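Local atomic coordinates of cycloalternan-forming enzyme (PDB entry 5F7U), a protein that is a multidomain carbohydrate-active enzyme of glycoside hydrolase family 31, built around a TIM barrel and carrying a family 6 carbohydrate-binding module. Residues Gly637-Ala642 against Pro669-Ser674; Leu644-Thr649 against Thr682-Ile687. The protein carries 1 engineered substitution. One frame throughout, in Å; residues are numbered along the deposited sequence.

Interaction 1 of 2, residues Gly637-Ala642 against Pro669-Ser674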
loop_
_atom_site.group_PDB
_atom_site.type_symbol
_atom_site.label_atom_id
_atom_site.label_comp_id
_atom_site.label_asym_id
_atom_site.label_seq_id
_atom_site.Cartn_x
_atom_site.Cartn_y
_atom_site.Cartn_z
ATOM N N GLY A 637 -12.407 4.323 -19.395
ATOM C CA GLY A 637 -13.801 4.669 -19.218
ATOM C C GLY A 637 -13.996 6.069 -19.735
ATOM O O GLY A 637 -13.054 6.686 -20.262
ATOM N N ASP A 638 -15.198 6.594 -19.553
ATOM C CA ASP A 638 -15.484 7.971 -19.949
ATOM C C ASP A 638 -14.554 8.907 -19.177
ATOM O O ASP A 638 -14.171 8.616 -18.024
ATOM C CB ASP A 638 -16.952 8.312 -19.692
ATOM C CG ASP A 638 -17.911 7.576 -20.645
ATOM O OD1 ASP A 638 -17.510 7.192 -21.770
ATOM O OD2 ASP A 638 -19.084 7.411 -20.262
ATOM N N TYR A 639 -14.169 10.005 -19.824
ATOM C CA TYR A 639 -13.161 10.899 -19.264
ATOM C C TYR A 639 -13.648 11.399 -17.904
ATOM O O TYR A 639 -14.846 11.689 -17.747
ATOM C CB TYR A 639 -12.888 12.075 -20.220
ATOM C CG TYR A 639 -11.583 12.730 -19.875
ATOM C CD1 TYR A 639 -10.380 12.202 -20.357
ATOM C CD2 TYR A 639 -11.536 13.814 -19.003
ATOM C CE1 TYR A 639 -9.165 12.757 -19.994
ATOM C CE2 TYR A 639 -10.315 14.386 -18.636
ATOM C CZ TYR A 639 -9.141 13.854 -19.141
ATOM O OH TYR A 639 -7.931 14.401 -18.770
ATOM N N PRO A 640 -12.738 11.493 -16.898
ATOM C CA PRO A 640 -13.241 11.885 -15.566
ATOM C C PRO A 640 -13.898 13.251 -15.594
ATOM O O PRO A 640 -13.527 14.111 -16.408
ATOM C CB PRO A 640 -11.973 11.918 -14.697
ATOM C CG PRO A 640 -10.831 11.910 -15.667
ATOM C CD PRO A 640 -11.323 11.118 -16.850
ATOM N N THR A 641 -14.881 13.451 -14.721
ATOM C CA THR A 641 -15.436 14.782 -14.549
ATOM C C THR A 641 -14.364 15.656 -13.894
ATOM O O THR A 641 -13.411 15.138 -13.295
ATOM C CB THR A 641 -16.659 14.743 -13.623
ATOM O OG1 THR A 641 -16.258 14.221 -12.349
ATOM C CG2 THR A 641 -17.742 13.821 -14.199
ATOM N N ALA A 642 -14.553 16.972 -13.964
ATOM C CA ALA A 642 -13.626 17.907 -13.324
ATOM C C ALA A 642 -13.575 17.663 -11.824
ATOM O O ALA A 642 -12.492 17.721 -11.207
ATOM C CB ALA A 642 -14.025 19.342 -13.627
ATOM N N PRO A 669 -10.873 12.689 -29.220
ATOM C CA PRO A 669 -9.740 13.480 -28.717
ATOM C C PRO A 669 -8.835 12.724 -27.743
ATOM O O PRO A 669 -9.144 11.588 -27.344
ATOM C CB PRO A 669 -10.433 14.632 -27.978
ATOM C CG PRO A 669 -11.725 14.040 -27.518
ATOM C CD PRO A 669 -12.155 13.107 -28.614
ATOM N N SER A 670 -7.735 13.370 -27.359
ATOM C CA SER A 670 -6.770 12.772 -26.439
ATOM C C SER A 670 -7.426 12.274 -25.158
ATOM O O SER A 670 -8.289 12.954 -24.591
ATOM C CB SER A 670 -5.709 13.794 -26.050
ATOM O OG SER A 670 -4.754 13.204 -25.172
ATOM N N GLU A 671 -6.951 11.128 -24.684
ATOM C CA GLU A 671 -7.381 10.587 -23.400
ATOM C C GLU A 671 -6.397 10.845 -22.263
ATOM O O GLU A 671 -6.608 10.335 -21.160
ATOM C CB GLU A 671 -7.643 9.073 -23.526
ATOM C CG GLU A 671 -8.891 8.717 -24.340
ATOM C CD GLU A 671 -10.210 9.126 -23.693
ATOM O OE1 GLU A 671 -10.289 9.355 -22.474
ATOM O OE2 GLU A 671 -11.206 9.219 -24.417
ATOM N N GLU A 672 -5.348 11.648 -22.494
ATOM C CA GLU A 672 -4.381 11.926 -21.411
ATOM C C GLU A 672 -5.087 12.392 -20.136
ATOM O O GLU A 672 -5.937 13.305 -20.178
ATOM C CB GLU A 672 -3.430 13.063 -21.764
ATOM C CG GLU A 672 -2.442 12.815 -22.872
ATOM C CD GLU A 672 -1.571 14.041 -23.103
ATOM O OE1 GLU A 672 -1.515 14.988 -22.253
ATOM O OE2 GLU A 672 -0.968 14.085 -24.188
ATOM N N ARG A 673 -4.694 11.809 -19.005
ATOM C CA ARG A 673 -5.129 12.311 -17.705
ATOM C C ARG A 673 -4.155 13.379 -17.170
ATOM O O ARG A 673 -4.011 13.569 -15.964
ATOM C CB ARG A 673 -5.301 11.155 -16.716
ATOM C CG ARG A 673 -6.729 10.592 -16.659
ATOM C CD ARG A 673 -7.105 9.844 -17.921
ATOM N NE ARG A 673 -8.323 9.048 -17.732
ATOM C CZ ARG A 673 -9.116 8.646 -18.722
ATOM N NH1 ARG A 673 -8.848 8.979 -19.993
ATOM N NH2 ARG A 673 -10.202 7.912 -18.446
ATOM N N SER A 674 -3.497 14.088 -18.083
ATOM C CA SER A 674 -2.673 15.236 -17.718
ATOM C C SER A 674 -3.579 16.421 -17.340
ATOM O O SER A 674 -4.737 16.474 -17.790
ATOM C CB SER A 674 -1.824 15.607 -18.931
ATOM O OG SER A 674 -2.667 16.007 -19.997
HETATM O O HOH W 1 -13.628 9.780 -23.144
#
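Tyr639 and Glu671 mark the closest approach of the two loop backbones, their CA atoms 7.1 Å apart, and the end-to-end directions of 637-640 and 671-674 differ by 36°. Gly637 suits its extended, positive-phi conformation, in which a CB would press on the preceding carbonyl oxygen. Tyr639 carries the contact. With CG anti to the backbone N (chi1 -162°), its ring slides past Glu671 and Arg673, and Tyr639 OH donates to Glu672 O, 2.7 Å away, in the carbonyl plane on a lone pair. Glu671 OE1 meets the same ring at its edge, 3.5 Å from CD1 of Tyr639. The Arg673 guanidinium, turned 62° from the ring, has Pro640 over one face, with Pro640 CD 3.8 Å from Arg673 NE. NH1 of Arg673 donates to Glu671 O at 2.9 Å and forms a salt bridge with Glu671 OE1; with NE bonded to Gly634 O and NH2 to Ser605 OG, all three nitrogens restrain the group's rotation. A water 2.8 Å from Glu671 OE2 also reaches Tyr639 N, though weakly. Ser670 and the backbone N of Glu671 bond to Glu373, a magnesium ligand, placing this loop in the metal's second shell. The arginine charge is probably offset in part by Glu671, leaving one guanidinium face to Pro640 CD and the CD1 corner of the tilted Tyr639 ring, with the phenol bond as the one direct hydrogen bond between the loops.

Interaction 2 of 2, residues Leu644-Thr649 against Thr682-Ile687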
loop_
_atom_site.group_PDB
_atom_site.type_symbol
_atom_site.label_atom_id
_atom_site.label_comp_id
_atom_site.label_asym_id
_atom_site.label_seq_id
_atom_site.Cartn_x
_atom_site.Cartn_y
_atom_site.Cartn_z
ATOM N N LEU A 644 -14.170 14.733 -10.186
ATOM C CA LEU A 644 -13.349 13.543 -9.905
ATOM C C LEU A 644 -11.866 13.854 -10.100
ATOM O O LEU A 644 -11.035 13.447 -9.278
ATOM C CB LEU A 644 -13.750 12.340 -10.776
ATOM C CG LEU A 644 -12.869 11.082 -10.608
ATOM C CD1 LEU A 644 -12.844 10.522 -9.173
ATOM C CD2 LEU A 644 -13.334 9.988 -11.546
ATOM N N TYR A 645 -11.541 14.548 -11.190
ATOM C CA TYR A 645 -10.147 14.838 -11.483
ATOM C C TYR A 645 -9.514 15.621 -10.312
ATOM O O TYR A 645 -8.403 15.301 -9.888
ATOM C CB TYR A 645 -9.997 15.576 -12.812
ATOM C CG TYR A 645 -8.550 15.633 -13.258
ATOM C CD1 TYR A 645 -7.987 14.570 -13.969
ATOM C CD2 TYR A 645 -7.736 16.736 -12.934
ATOM C CE1 TYR A 645 -6.668 14.602 -14.365
ATOM C CE2 TYR A 645 -6.405 16.767 -13.323
ATOM C CZ TYR A 645 -5.881 15.694 -14.031
ATOM O OH TYR A 645 -4.565 15.710 -14.435
ATOM N N LYS A 646 -10.235 16.618 -9.798
ATOM C CA LYS A 646 -9.736 17.470 -8.709
ATOM C C LYS A 646 -9.599 16.694 -7.397
ATOM O O LYS A 646 -8.596 16.839 -6.673
ATOM C CB LYS A 646 -10.648 18.700 -8.519
ATOM C CG LYS A 646 -10.473 19.753 -9.597
ATOM C CD LYS A 646 -11.346 20.950 -9.260
ATOM C CE LYS A 646 -11.066 22.148 -10.165
ATOM N NZ LYS A 646 -11.929 23.269 -9.679
ATOM N N ARG A 647 -10.588 15.846 -7.100
ATOM C CA ARG A 647 -10.558 15.027 -5.874
ATOM C C ARG A 647 -9.420 14.027 -5.899
ATOM O O ARG A 647 -8.721 13.850 -4.893
ATOM C CB ARG A 647 -11.900 14.310 -5.646
ATOM C CG ARG A 647 -13.087 15.228 -5.381
ATOM C CD ARG A 647 -12.844 16.114 -4.159
ATOM N NE ARG A 647 -14.056 16.736 -3.632
ATOM C CZ ARG A 647 -14.057 17.696 -2.719
ATOM N NH1 ARG A 647 -12.903 18.113 -2.184
ATOM N NH2 ARG A 647 -15.209 18.205 -2.316
ATOM N N ALA A 648 -9.230 13.394 -7.056
ATOM C CA ALA A 648 -8.181 12.411 -7.263
ATOM C C ALA A 648 -6.798 13.069 -7.208
ATOM O O ALA A 648 -5.890 12.521 -6.586
ATOM C CB ALA A 648 -8.385 11.710 -8.591
ATOM N N THR A 649 -6.665 14.236 -7.840
ATOM C CA THR A 649 -5.419 15.010 -7.816
ATOM C C THR A 649 -4.958 15.255 -6.383
ATOM O O THR A 649 -3.795 15.005 -6.063
ATOM C CB THR A 649 -5.603 16.362 -8.518
ATOM O OG1 THR A 649 -5.797 16.150 -9.913
ATOM C CG2 THR A 649 -4.410 17.297 -8.291
ATOM N N THR A 682 -12.798 18.720 -20.236
ATOM C CA THR A 682 -13.929 19.107 -19.368
ATOM C C THR A 682 -14.380 20.545 -19.592
ATOM O O THR A 682 -15.489 20.903 -19.207
ATOM C CB THR A 682 -13.578 19.002 -17.860
ATOM O OG1 THR A 682 -12.536 19.930 -17.561
ATOM C CG2 THR A 682 -13.124 17.609 -17.462
ATOM N N GLY A 683 -13.507 21.380 -20.154
ATOM C CA GLY A 683 -13.782 22.808 -20.303
ATOM C C GLY A 683 -13.592 23.590 -19.016
ATOM O O GLY A 683 -13.850 24.788 -18.989
ATOM N N ASP A 684 -13.146 22.927 -17.945
ATOM C CA ASP A 684 -12.984 23.578 -16.652
ATOM C C ASP A 684 -11.550 24.049 -16.457
ATOM O O ASP A 684 -10.690 23.264 -16.046
ATOM C CB ASP A 684 -13.410 22.645 -15.497
ATOM C CG ASP A 684 -13.443 23.359 -14.146
ATOM O OD1 ASP A 684 -12.911 24.494 -14.013
ATOM O OD2 ASP A 684 -14.044 22.778 -13.211
ATOM N N GLU A 685 -11.313 25.341 -16.721
ATOM C CA GLU A 685 -9.974 25.928 -16.639
ATOM C C GLU A 685 -9.377 25.879 -15.226
ATOM O O GLU A 685 -8.157 25.855 -15.073
ATOM C CB GLU A 685 -9.964 27.365 -17.188
ATOM C CG GLU A 685 -10.114 27.424 -18.712
ATOM C CD GLU A 685 -9.924 28.817 -19.318
ATOM O OE1 GLU A 685 -9.298 29.717 -18.695
ATOM O OE2 GLU A 685 -10.386 29.021 -20.468
ATOM N N THR A 686 -10.244 25.848 -14.203
ATOM C CA THR A 686 -9.783 25.857 -12.805
ATOM C C THR A 686 -9.074 24.552 -12.387
ATOM O O THR A 686 -8.455 24.511 -11.328
ATOM C CB THR A 686 -10.920 26.137 -11.807
ATOM O OG1 THR A 686 -11.832 25.027 -11.800
ATOM C CG2 THR A 686 -11.663 27.432 -12.168
ATOM N N ILE A 687 -9.152 23.515 -13.228
ATOM C CA ILE A 687 -8.403 22.273 -12.989
ATOM C C ILE A 687 -6.901 22.542 -12.885
ATOM O O ILE A 687 -6.226 21.990 -12.011
ATOM C CB ILE A 687 -8.692 21.211 -14.076
ATOM C CG1 ILE A 687 -10.061 20.557 -13.832
ATOM C CG2 ILE A 687 -7.616 20.131 -14.102
ATOM C CD1 ILE A 687 -10.538 19.695 -14.984
HETATM O O HOH W 2 -14.491 22.462 -10.561
#
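A type I turn, Asp684 to Ile687, leads into helix 687-700 with a capping bond from its Asp684 side chain to Thr686 N, and Lys646 of helix 642-653 reaches it through Thr686. Asp684 is apt for the start of such a turn: its OD1 accepts from both the backbone N of Thr686, at 3.0 Å, and the hydroxyl of Thr686, the two donors approaching from the same face of the carboxylate plane. Thr686 then relays the interaction, because OG1, placed between its own backbone N and carbonyl carbon (chi1 68°), also accepts from Lys646 NZ at 2.8 Å. The lysine chain runs extended beyond CG, long enough to span the gap, and its methylene CE lies 4.1 Å from CG1 of Ile687. Lys646 NZ and Asp684 OD2 are too far apart for a salt bridge; a water accepts a hydrogen bond from Lys646 NZ (2.8 Å) and donates one to Asp684 OD2 (2.7 Å). A salt bridge from Lys646 NZ to Asp790 probably offsets the charge of this buried ammonium. Beside this polar network the packing is apolar: Ile687 CG2 lies 3.6 Å from CD2 of Tyr645, the two side chains crossing at about a right angle, while Tyr645 OH bonds to Arg673 O. Tyr645 also packs on Pro675 and Ala678 of helix 675-682 and on Phe691 of helix 687-700, so helix 642-653, which follows barrel strand 628-631, lies against helices 675-682 and 687-700, which follow strand 657-660.

How the interactions relate
Both interactions bring the connection after barrel strand 628-631 against the one after strand 657-660, and their segments alternate along the chain. Interaction 1 joins the loops that precede helices 642-653 and 675-682, and is only partly buried. Interaction 2 is the more buried, joining helix 642-653 to the turn beyond helix 675-682. Their centres are 10 Å apart, and they meet where Tyr645 OH probably bonds to Arg673 O, 2.7 Å away. Planar groups dominate in the loops, a phenol and a guanidinium ordered by carboxylate and backbone oxygens near the magnesium ligand Glu373; on the helix, one long lysine combines charge, hydroxyl and water bonds beside aliphatic packing.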